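Local atomic coordinates of amidohydrolase (Thermotoga maritima, PDB entry 3OOQ), a protein that is probably a TIM-barrel hydrolase acting on cyclic amide bonds, perhaps those of allantoin. Residues F[18-23]-F[328-333]; F[170-175]-F[280-285]. All blocks are in the same frame, centred on the assembly; numbering follows the deposited sequence.

In the fold
The two contacts sit in different parts of the amidohydrolase. Interaction 1 lies at the surface, where the loop 18-23 of the small beta-rich region that includes the N-terminal strands meets helix 329-334; interaction 2 is buried, between the start of helix 172-198 and the loop after strand 269-271, with a second subunit against it. Their centres are 37 Å apart and their nearest atoms about 16 Å, so they do not touch. Along the chain, interaction 2 is nested inside the loop closed by interaction 1. Amidohydrolases generally keep their active site at the C-terminal ends of the barrel strands, but nothing identifies either contact with that site.

Interaction 1. Residues F[18-23]-F[328-333]; sequences TSRPFK and KEEDLL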
# COMPACT_ATOMS: atom_id res chain seq x y z
N THR F 18 -4.91 -44.09 -39.39
CA THR F 18 -5.88 -43.73 -40.41
C THR F 18 -6.38 -44.95 -41.17
O THR F 18 -7.18 -44.84 -42.09
CB THR F 18 -5.30 -42.70 -41.36
OG1 THR F 18 -4.04 -43.20 -41.85
CG2 THR F 18 -5.06 -41.35 -40.60
N SER F 19 -5.87 -46.12 -40.79
CA SER F 19 -6.40 -47.41 -41.25
C SER F 19 -6.07 -48.42 -40.16
O SER F 19 -5.29 -48.13 -39.25
CB SER F 19 -5.84 -47.82 -42.62
OG SER F 19 -4.43 -47.90 -42.60
N ARG F 20 -6.69 -49.59 -40.25
CA ARG F 20 -6.60 -50.61 -39.20
C ARG F 20 -5.19 -51.18 -39.02
O ARG F 20 -4.45 -51.30 -39.99
CB ARG F 20 -7.62 -51.72 -39.44
CG ARG F 20 -8.85 -51.54 -38.57
CD ARG F 20 -10.13 -51.96 -39.24
NE ARG F 20 -11.27 -51.17 -38.73
CZ ARG F 20 -12.23 -51.64 -37.94
NH1 ARG F 20 -13.21 -50.83 -37.54
NH2 ARG F 20 -12.23 -52.91 -37.54
N PRO F 21 -4.84 -51.55 -37.77
CA PRO F 21 -3.52 -52.11 -37.51
C PRO F 21 -3.28 -53.44 -38.22
O PRO F 21 -4.23 -54.12 -38.61
CB PRO F 21 -3.50 -52.29 -35.98
CG PRO F 21 -4.94 -52.29 -35.56
CD PRO F 21 -5.68 -51.48 -36.56
N PHE F 22 -2.02 -53.80 -38.40
CA PHE F 22 -1.66 -55.05 -39.06
C PHE F 22 -0.25 -55.38 -38.62
O PHE F 22 0.49 -54.48 -38.19
CB PHE F 22 -1.67 -54.89 -40.59
CG PHE F 22 -0.73 -53.82 -41.09
CD1 PHE F 22 -1.09 -52.48 -41.04
CD2 PHE F 22 0.53 -54.16 -41.57
CE1 PHE F 22 -0.21 -51.49 -41.47
CE2 PHE F 22 1.42 -53.19 -42.02
CZ PHE F 22 1.05 -51.85 -41.98
N LYS F 23 0.11 -56.65 -38.72
CA LYS F 23 1.48 -57.08 -38.52
C LYS F 23 2.25 -56.81 -39.81
O LYS F 23 1.83 -57.22 -40.89
CB LYS F 23 1.50 -58.58 -38.17
CG LYS F 23 2.66 -58.99 -37.26
CD LYS F 23 2.31 -60.20 -36.38
CE LYS F 23 1.47 -59.82 -35.15
NZ LYS F 23 1.28 -60.99 -34.21
N LYS F 328 -14.10 -44.90 -27.48
CA LYS F 328 -13.53 -46.11 -28.06
C LYS F 328 -12.10 -45.89 -28.52
O LYS F 328 -11.75 -44.82 -29.01
CB LYS F 328 -14.40 -46.60 -29.23
CG LYS F 328 -15.85 -46.81 -28.84
CD LYS F 328 -16.78 -46.37 -29.96
CE LYS F 328 -18.25 -46.34 -29.51
NZ LYS F 328 -19.11 -45.64 -30.50
N GLU F 329 -11.29 -46.94 -28.38
CA GLU F 329 -9.86 -46.91 -28.64
C GLU F 329 -9.46 -46.24 -29.97
O GLU F 329 -8.58 -45.37 -29.98
CB GLU F 329 -9.28 -48.34 -28.58
CG GLU F 329 -7.83 -48.42 -29.01
CD GLU F 329 -7.39 -49.84 -29.35
OE1 GLU F 329 -7.93 -50.79 -28.74
OE2 GLU F 329 -6.50 -50.00 -30.22
N GLU F 330 -10.09 -46.67 -31.06
CA GLU F 330 -9.79 -46.18 -32.42
C GLU F 330 -9.90 -44.65 -32.47
O GLU F 330 -9.02 -43.97 -33.02
CB GLU F 330 -10.77 -46.83 -33.43
CG GLU F 330 -10.48 -46.60 -34.91
CD GLU F 330 -11.54 -47.23 -35.84
OE1 GLU F 330 -11.88 -46.60 -36.87
OE2 GLU F 330 -12.04 -48.34 -35.53
N ASP F 331 -10.97 -44.13 -31.90
CA ASP F 331 -11.23 -42.68 -31.83
C ASP F 331 -10.22 -41.94 -30.94
O ASP F 331 -9.69 -40.86 -31.30
CB ASP F 331 -12.65 -42.43 -31.28
CG ASP F 331 -13.74 -42.80 -32.28
OD1 ASP F 331 -13.52 -42.68 -33.50
OD2 ASP F 331 -14.84 -43.20 -31.83
N LEU F 332 -9.96 -42.52 -29.77
CA LEU F 332 -9.03 -41.94 -28.82
C LEU F 332 -7.62 -41.87 -29.39
O LEU F 332 -6.86 -40.95 -29.08
CB LEU F 332 -9.04 -42.74 -27.52
CG LEU F 332 -10.34 -42.63 -26.73
CD1 LEU F 332 -10.42 -43.77 -25.71
CD2 LEU F 332 -10.44 -41.25 -26.02
N LEU F 333 -7.26 -42.84 -30.23
CA LEU F 333 -5.97 -42.77 -30.92
C LEU F 333 -5.94 -41.62 -31.93
O LEU F 333 -4.96 -40.87 -31.97
CB LEU F 333 -5.62 -44.11 -31.57
CG LEU F 333 -5.27 -45.20 -30.57
CD1 LEU F 333 -5.22 -46.60 -31.26
CD2 LEU F 333 -3.94 -44.85 -29.93
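Arg20 reaches across to Glu330 at the surface, where the small beta-rich region that includes the N-terminal strands meets the TIM-barrel part of the amidohydrolase chain, which carries helix 329-334. The loop 18-23 leads from strand 12-14 into strand 24-29 of a mixed four-stranded sheet, and helix 329-334 packs on helix 290-297 through Asp331 and Leu332.

The charged contact is a single salt bridge, with Arg20 NH1 3.4 Å from Glu330 OE2. It is a matter of charge alone: the oxygen lies well out of the guanidinium plane, no N-H points at it, and the two flat groups stand 82° apart. Glu330 holds its CG anti to its own backbone N (chi1 -171°) and runs on extended, which carries the carboxylate from the first turn out to the arginine. The Arg20 chain bends at chi2 before its end comes in, and the two side chains cross at about a right angle. Arg20 also touches a crystal neighbour, so its pose may owe something to the lattice.

Hydrogen bonds on each side are separate from the bridge. Lys328 is the N-cap, and its backbone O accepts from Leu332 N at 3.0 Å. Among side chains, Glu329 OE2 bonds His367 NE2, while Thr18 OG1 bonds Glu354 OE2. On the loop side, the carbonyl O of Arg20 lies in the plane of the Phe22 ring, at its edge, 3.7 Å from CD1.

Interaction 2. Residues F[170-175]-F[280-285]; sequences STRMGT and KLELKD
Glu282 OE2 is gripped by Lys280 NZ at 2.7 Å, while OE1 of the same carboxylate faces Arg172 NH2 at long range. The lysine bond is local to 280-285: OE2 offers NZ its anti lone pair, the one away from OE1, and NZ reaches Asn157 OD1 as well. What crosses between the segments is the long salt bridge from Arg172 NH2 to Glu282 OE1, 3.8 Å, in which guanidinium and carboxylate planes are 76° apart and the approach is oblique. Together, Arg172, Lys280 and Glu282 form a salt-bridge network.

Arg172 belongs to the first turn of helix 172-198, and its chain is extended from CG to NE, so that the guanidinium is delivered well away from the helix. Its stronger partners lie elsewhere: NH1 is in a salt bridge with Asp79 of a second subunit and NE in one with Asp232, acids that probably offset the like charges of Lys159 NZ and Arg229 NH2 close by. Glu282 sits in a short 3-10 turn, with its CG between the backbone N and the carbonyl carbon (chi1 66°).

The helix start is capped: Thr171 OG1 accepts from Gly174 N at 3.0 Å, with an N-H...O angle of 156°. The same hydroxyl is hydrogen-bonded to Glu82 of the second subunit, which also meets Ser170 OG, so cap and interface share this end.

Were Glu282 replaced by an alanine, Lys280 NZ would probably be left without its carboxylate mate and Arg172 NH2 with one negative charge fewer nearby. The chemistry implies a buried but probably weak electrostatic link between helix start and loop, since the arginine is engaged mainly by Asp232 and the neighbouring subunit.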
# COMPACT_ATOMS: atom_id res chain seq x y z
N SER F 170 -12.77 -6.58 -16.31
CA SER F 170 -13.13 -7.17 -15.04
C SER F 170 -14.43 -7.97 -15.19
O SER F 170 -14.91 -8.54 -14.23
CB SER F 170 -13.30 -6.07 -13.97
OG SER F 170 -14.34 -5.16 -14.31
N THR F 171 -14.99 -8.00 -16.41
CA THR F 171 -16.25 -8.69 -16.67
C THR F 171 -16.14 -9.40 -18.03
O THR F 171 -15.31 -9.04 -18.86
CB THR F 171 -17.46 -7.71 -16.76
OG1 THR F 171 -17.25 -6.81 -17.85
CG2 THR F 171 -17.63 -6.89 -15.45
N ARG F 172 -17.02 -10.36 -18.27
CA ARG F 172 -17.17 -10.95 -19.61
C ARG F 172 -17.50 -9.90 -20.68
O ARG F 172 -17.01 -10.01 -21.79
CB ARG F 172 -18.23 -12.07 -19.59
CG ARG F 172 -17.72 -13.37 -18.94
CD ARG F 172 -18.78 -14.48 -19.01
NE ARG F 172 -18.24 -15.77 -18.57
CZ ARG F 172 -18.13 -16.17 -17.30
NH1 ARG F 172 -18.50 -15.38 -16.30
NH2 ARG F 172 -17.62 -17.37 -17.04
N MSE F 173 -18.33 -8.90 -20.35
CA MSE F 173 -18.66 -7.83 -21.29
C MSE F 173 -17.39 -7.11 -21.74
O MSE F 173 -17.23 -6.80 -22.92
CB MSE F 173 -19.59 -6.77 -20.65
CG MSE F 173 -20.83 -7.28 -19.93
SE MSE F 173 -21.97 -5.75 -19.54
CE MSE F 173 -20.82 -4.94 -18.12
N GLY F 174 -16.53 -6.83 -20.77
CA GLY F 174 -15.25 -6.16 -21.00
C GLY F 174 -14.26 -6.98 -21.81
O GLY F 174 -13.59 -6.43 -22.66
N THR F 175 -14.16 -8.28 -21.53
CA THR F 175 -13.26 -9.17 -22.30
C THR F 175 -13.59 -9.17 -23.81
O THR F 175 -12.71 -9.02 -24.65
CB THR F 175 -13.34 -10.60 -21.75
OG1 THR F 175 -12.96 -10.57 -20.38
CG2 THR F 175 -12.43 -11.58 -22.54
N LYS F 280 -12.63 -24.55 -10.96
CA LYS F 280 -13.38 -23.30 -11.14
C LYS F 280 -14.84 -23.58 -11.40
O LYS F 280 -15.22 -24.67 -11.88
CB LYS F 280 -12.82 -22.48 -12.33
CG LYS F 280 -11.40 -21.93 -12.08
CD LYS F 280 -10.84 -21.20 -13.31
CE LYS F 280 -10.63 -22.16 -14.51
NZ LYS F 280 -10.32 -21.37 -15.75
N LEU F 281 -15.65 -22.59 -11.07
CA LEU F 281 -17.07 -22.59 -11.36
C LEU F 281 -17.35 -22.94 -12.83
O LEU F 281 -18.26 -23.73 -13.11
CB LEU F 281 -17.62 -21.21 -11.06
CG LEU F 281 -19.12 -21.00 -11.03
CD1 LEU F 281 -19.72 -21.84 -9.90
CD2 LEU F 281 -19.38 -19.49 -10.87
N GLU F 282 -16.57 -22.34 -13.74
CA GLU F 282 -16.75 -22.55 -15.18
C GLU F 282 -16.38 -23.98 -15.59
O GLU F 282 -16.72 -24.42 -16.68
CB GLU F 282 -16.02 -21.49 -16.03
CG GLU F 282 -14.46 -21.50 -15.96
CD GLU F 282 -13.81 -20.35 -16.76
OE1 GLU F 282 -14.55 -19.53 -17.35
OE2 GLU F 282 -12.56 -20.26 -16.79
N LEU F 283 -15.71 -24.70 -14.71
CA LEU F 283 -15.39 -26.12 -14.93
C LEU F 283 -16.38 -27.08 -14.26
O LEU F 283 -16.19 -28.29 -14.32
CB LEU F 283 -13.96 -26.43 -14.45
CG LEU F 283 -12.83 -25.61 -15.08
CD1 LEU F 283 -11.45 -26.13 -14.65
CD2 LEU F 283 -12.93 -25.64 -16.58
N LYS F 284 -17.43 -26.56 -13.63
CA LYS F 284 -18.35 -27.43 -12.84
C LYS F 284 -18.99 -28.60 -13.62
O LYS F 284 -19.25 -29.65 -13.04
CB LYS F 284 -19.43 -26.61 -12.13
CG LYS F 284 -20.60 -26.19 -13.00
CD LYS F 284 -21.71 -25.50 -12.16
CE LYS F 284 -23.06 -25.59 -12.85
NZ LYS F 284 -23.92 -24.39 -12.59
N ASP F 285 -19.26 -28.40 -14.92
CA ASP F 285 -19.87 -29.45 -15.75
C ASP F 285 -18.88 -30.19 -16.67
O ASP F 285 -19.30 -30.84 -17.64
CB ASP F 285 -21.04 -28.89 -16.57
CG ASP F 285 -22.28 -28.65 -15.72
OD1 ASP F 285 -22.37 -29.18 -14.60
OD2 ASP F 285 -23.19 -27.92 -16.16